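Local coordinates for DNA polymerase (Bacillus phage phi29, PDB 2PY5), which replicates the phage genome by protein-primed, strand-displacing DNA synthesis with high processivity and proofreads it with a 3'-5' exonuclease, at residues G197-K206 with L359-W367. The protein carries 2 engineered substitutions. Numbering follows the deposited sequence.
Sequences GFKDIITTKK and LFKDFIDKW. With EDO (1,2-ethanediol), chain N.
Phe198 and Phe363 both set CG anti to the backbone N (chi1 near 178° in both), and their side chains cross at about a right angle where helices 197-202 and 361-367 approach. The CB of Phe363 lies at the edge of the Phe198 ring, near its plane, while Phe363 CE1 reaches the backbone, 3.6 Å from Phe198 N. Gly197, with no side chain, lets Phe363 CE1 come to 3.8 Å from Gly197 C. Phe360 CE2 lies over one face of the Phe198 ring; the planes are 26° from parallel, but the rings are slid apart and barely overlap, with Phe198 CE1 3.5 Å from Phe360 CD2. Leu359 O comes to the same ring at its edge, in plane, 3.5 Å from Phe198 CE1. Large flat side chains fit here, since one ring can meet a second ring, a methylene and a carbonyl at once. Leu389 touches all three phenylalanines, and Met385 of helix 376-387 packs on Phe363.

Toward solvent, branched Ile201 places CG2 3.5 Å from Asp362 CB, and its CD1 meets CD of the exposed Lys366, whose CE lies over a face of the Trp367 ring. The polar links are made by three waters. One donates to Ile201 O and to Asp362 OD2, and a second accepts from Lys206 NZ, at the end of an extended chain, and donates to Leu359 O, 2.9 Å from the water oxygen. The third accepts from Trp367 NE1 and gives a weak bond to Gly197 O.

The axes of segments 197-202 and 361-367 run at 116° and come within 9.2 Å. This helix-helix crossing, filled by phenylalanines, joins the linker region between exonuclease and polymerization domains to the helix that carries Ile364, involved in binding DNA and dNTP, and Lys366, which stabilises the incoming nucleotide, in a B-family polymerase.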
loop_
_atom_site.group_PDB
_atom_site.type_symbol
_atom_site.label_atom_id
_atom_site.label_comp_id
_atom_site.label_asym_id
_atom_site.label_seq_id
_atom_site.Cartn_x
_atom_site.Cartn_y
_atom_site.Cartn_z
ATOM N N GLY F 197 8.151 -16.014 -5.655
ATOM C CA GLY F 197 7.190 -16.982 -6.212
ATOM C C GLY F 197 7.126 -16.919 -7.715
ATOM O O GLY F 197 7.089 -17.962 -8.391
ATOM N N PHE F 198 7.126 -15.712 -8.242
ATOM C CA PHE F 198 7.163 -15.505 -9.686
ATOM C C PHE F 198 8.432 -16.100 -10.289
ATOM O O PHE F 198 8.378 -16.834 -11.289
ATOM C CB PHE F 198 7.074 -14.026 -9.988
ATOM C CG PHE F 198 7.155 -13.705 -11.437
ATOM C CD1 PHE F 198 6.182 -14.151 -12.320
ATOM C CD2 PHE F 198 8.206 -12.964 -11.924
ATOM C CE1 PHE F 198 6.269 -13.844 -13.674
ATOM C CE2 PHE F 198 8.301 -12.660 -13.279
ATOM C CZ PHE F 198 7.338 -13.099 -14.144
ATOM N N LYS F 199 9.586 -15.803 -9.702
ATOM C CA LYS F 199 10.847 -16.417 -10.179
ATOM C C LYS F 199 10.830 -17.930 -10.145
ATOM O O LYS F 199 11.350 -18.580 -11.061
ATOM C CB LYS F 199 12.042 -15.908 -9.398
ATOM C CG LYS F 199 12.311 -14.480 -9.685
ATOM C CD LYS F 199 13.533 -14.004 -8.946
ATOM C CE LYS F 199 13.827 -12.571 -9.274
ATOM N NZ LYS F 199 14.930 -12.020 -8.435
ATOM N N ASP F 200 10.229 -18.499 -9.112
ATOM C CA ASP F 200 10.105 -19.972 -9.006
ATOM C C ASP F 200 9.381 -20.519 -10.232
ATOM O O ASP F 200 9.749 -21.587 -10.765
ATOM C CB ASP F 200 9.309 -20.392 -7.762
ATOM C CG ASP F 200 10.082 -20.227 -6.448
ATOM O OD1 ASP F 200 11.303 -19.976 -6.463
ATOM O OD2 ASP F 200 9.417 -20.336 -5.395
ATOM N N ILE F 201 8.336 -19.816 -10.658
ATOM C CA ILE F 201 7.450 -20.315 -11.708
ATOM C C ILE F 201 8.018 -20.112 -13.095
ATOM O O ILE F 201 7.955 -21.029 -13.922
ATOM C CB ILE F 201 6.049 -19.693 -11.590
ATOM C CG1 ILE F 201 5.364 -20.194 -10.317
ATOM C CG2 ILE F 201 5.186 -20.030 -12.829
ATOM C CD1 ILE F 201 5.265 -21.701 -10.207
ATOM N N ILE F 202 8.594 -18.943 -13.364
ATOM C CA ILE F 202 9.176 -18.706 -14.696
ATOM C C ILE F 202 10.616 -19.200 -14.805
ATOM O O ILE F 202 11.102 -19.398 -15.918
ATOM C CB ILE F 202 9.032 -17.230 -15.154
ATOM C CG1 ILE F 202 10.024 -16.311 -14.452
ATOM C CG2 ILE F 202 7.604 -16.770 -14.949
ATOM C CD1 ILE F 202 10.381 -15.075 -15.318
ATOM N N THR F 203 11.241 -19.475 -13.647
ATOM C CA THR F 203 12.657 -19.848 -13.459
ATOM C C THR F 203 13.570 -18.644 -13.466
ATOM O O THR F 203 13.365 -17.707 -14.237
ATOM C CB THR F 203 13.212 -20.896 -14.475
ATOM O OG1 THR F 203 13.494 -20.266 -15.743
ATOM C CG2 THR F 203 12.246 -22.058 -14.649
ATOM N N THR F 204 14.576 -18.670 -12.594
ATOM C CA THR F 204 15.563 -17.605 -12.526
ATOM C C THR F 204 16.323 -17.458 -13.849
ATOM O O THR F 204 16.614 -16.353 -14.257
ATOM C CB THR F 204 16.547 -17.826 -11.348
ATOM O OG1 THR F 204 15.863 -17.606 -10.112
ATOM C CG2 THR F 204 17.721 -16.883 -11.439
ATOM N N LYS F 205 16.618 -18.573 -14.519
ATOM C CA LYS F 205 17.278 -18.542 -15.826
ATOM C C LYS F 205 16.501 -17.647 -16.794
ATOM O O LYS F 205 17.080 -16.747 -17.422
ATOM C CB LYS F 205 17.391 -19.959 -16.398
ATOM C CG LYS F 205 18.114 -20.045 -17.730
ATOM C CD LYS F 205 18.308 -21.500 -18.150
ATOM C CE LYS F 205 19.061 -21.606 -19.472
ATOM N NZ LYS F 205 20.470 -21.124 -19.376
ATOM N N LYS F 206 15.198 -17.887 -16.914
ATOM C CA LYS F 206 14.375 -17.074 -17.812
ATOM C C LYS F 206 14.287 -15.643 -17.310
ATOM O O LYS F 206 14.397 -14.703 -18.095
ATOM C CB LYS F 206 12.966 -17.650 -17.974
ATOM C CG LYS F 206 12.094 -16.855 -18.970
ATOM C CD LYS F 206 10.795 -17.557 -19.354
ATOM C CE LYS F 206 9.953 -16.688 -20.294
ATOM N NZ LYS F 206 8.545 -17.214 -20.445
ATOM N N LEU F 359 3.708 -13.425 -19.942
ATOM C CA LEU F 359 4.810 -13.628 -18.990
ATOM C C LEU F 359 4.322 -14.019 -17.601
ATOM O O LEU F 359 5.054 -14.674 -16.861
ATOM C CB LEU F 359 5.720 -12.392 -18.902
ATOM C CG LEU F 359 6.641 -12.187 -20.102
ATOM C CD1 LEU F 359 7.150 -10.752 -20.149
ATOM C CD2 LEU F 359 7.807 -13.163 -20.053
ATOM N N PHE F 360 3.087 -13.627 -17.251
ATOM C CA PHE F 360 2.535 -13.869 -15.919
ATOM C C PHE F 360 1.471 -14.954 -15.853
ATOM O O PHE F 360 0.907 -15.187 -14.780
ATOM C CB PHE F 360 1.959 -12.565 -15.350
ATOM C CG PHE F 360 2.963 -11.474 -15.238
ATOM C CD1 PHE F 360 3.096 -10.522 -16.235
ATOM C CD2 PHE F 360 3.811 -11.429 -14.158
ATOM C CE1 PHE F 360 4.022 -9.524 -16.105
ATOM C CE2 PHE F 360 4.766 -10.436 -14.047
ATOM C CZ PHE F 360 4.859 -9.488 -15.024
ATOM N N LYS F 361 1.221 -15.635 -16.971
ATOM C CA LYS F 361 0.117 -16.585 -17.058
ATOM C C LYS F 361 0.198 -17.659 -15.973
ATOM O O LYS F 361 -0.755 -17.875 -15.230
ATOM C CB LYS F 361 0.097 -17.273 -18.408
ATOM C CG LYS F 361 -1.052 -18.237 -18.540
ATOM C CD LYS F 361 -1.196 -18.724 -19.953
ATOM C CE LYS F 361 -1.961 -20.017 -20.011
ATOM N NZ LYS F 361 -3.300 -19.934 -19.361
ATOM N N ASP F 362 1.336 -18.346 -15.892
ATOM C CA ASP F 362 1.442 -19.487 -14.982
ATOM C C ASP F 362 1.361 -19.059 -13.516
ATOM O O ASP F 362 0.776 -19.762 -12.701
ATOM C CB ASP F 362 2.721 -20.292 -15.243
ATOM C CG ASP F 362 2.703 -21.027 -16.583
ATOM O OD1 ASP F 362 1.614 -21.233 -17.173
ATOM O OD2 ASP F 362 3.801 -21.431 -17.036
ATOM N N PHE F 363 1.945 -17.917 -13.184
ATOM C CA PHE F 363 1.911 -17.405 -11.798
ATOM C C PHE F 363 0.495 -17.041 -11.410
ATOM O O PHE F 363 0.006 -17.389 -10.334
ATOM C CB PHE F 363 2.807 -16.163 -11.678
ATOM C CG PHE F 363 2.794 -15.523 -10.308
ATOM C CD1 PHE F 363 3.602 -16.015 -9.294
ATOM C CD2 PHE F 363 1.973 -14.426 -10.029
ATOM C CE1 PHE F 363 3.592 -15.433 -8.016
ATOM C CE2 PHE F 363 1.967 -13.846 -8.751
ATOM C CZ PHE F 363 2.794 -14.338 -7.764
ATOM N N ILE F 364 -0.174 -16.327 -12.295
ATOM C CA ILE F 364 -1.533 -15.894 -12.001
ATOM C C ILE F 364 -2.487 -17.087 -11.970
ATOM O O ILE F 364 -3.349 -17.169 -11.106
ATOM C CB ILE F 364 -2.001 -14.791 -12.981
ATOM C CG1 ILE F 364 -1.184 -13.517 -12.733
ATOM C CG2 ILE F 364 -3.509 -14.528 -12.835
ATOM C CD1 ILE F 364 -1.390 -12.410 -13.738
ATOM N N ASP F 365 -2.338 -18.027 -12.903
ATOM C CA ASP F 365 -3.155 -19.247 -12.879
ATOM C C ASP F 365 -3.000 -19.994 -11.548
ATOM O O ASP F 365 -3.994 -20.433 -10.972
ATOM C CB ASP F 365 -2.771 -20.168 -14.038
ATOM C CG ASP F 365 -3.298 -19.686 -15.400
ATOM O OD1 ASP F 365 -4.139 -18.754 -15.447
ATOM O OD2 ASP F 365 -2.884 -20.261 -16.433
ATOM N N LYS F 366 -1.761 -20.121 -11.069
ATOM C CA LYS F 366 -1.469 -20.865 -9.825
ATOM C C LYS F 366 -2.171 -20.240 -8.642
ATOM O O LYS F 366 -2.896 -20.912 -7.910
ATOM C CB LYS F 366 0.037 -20.923 -9.549
ATOM C CG LYS F 366 0.417 -21.540 -8.173
ATOM C CD LYS F 366 1.894 -21.354 -7.852
ATOM C CE LYS F 366 2.205 -21.574 -6.371
ATOM N NZ LYS F 366 2.296 -23.002 -6.028
ATOM N N TRP F 367 -1.955 -18.945 -8.454
ATOM C CA TRP F 367 -2.457 -18.287 -7.255
ATOM C C TRP F 367 -3.954 -17.987 -7.345
ATOM O O TRP F 367 -4.638 -17.961 -6.327
ATOM C CB TRP F 367 -1.596 -17.058 -6.919
ATOM C CG TRP F 367 -0.290 -17.496 -6.399
ATOM C CD1 TRP F 367 0.907 -17.518 -7.056
ATOM C CD2 TRP F 367 -0.048 -18.048 -5.108
ATOM N NE1 TRP F 367 1.889 -18.012 -6.233
ATOM C CE2 TRP F 367 1.328 -18.357 -5.033
ATOM C CE3 TRP F 367 -0.860 -18.304 -3.996
ATOM C CZ2 TRP F 367 1.908 -18.926 -3.891
ATOM C CZ3 TRP F 367 -0.288 -18.851 -2.860
ATOM C CH2 TRP F 367 1.087 -19.161 -2.816
HETATM C C1 EDO N . -6.283 -16.848 -13.851
HETATM O O1 EDO N . -6.477 -18.257 -13.939
HETATM C C2 EDO N . -6.836 -16.191 -15.102
HETATM O O2 EDO N . -8.251 -16.024 -14.988
HETATM O O HOH W 1 4.663 -19.015 -6.672
HETATM O O HOH W 2 6.293 -20.915 -16.380
HETATM O O HOH W 3 6.947 -16.395 -18.243
#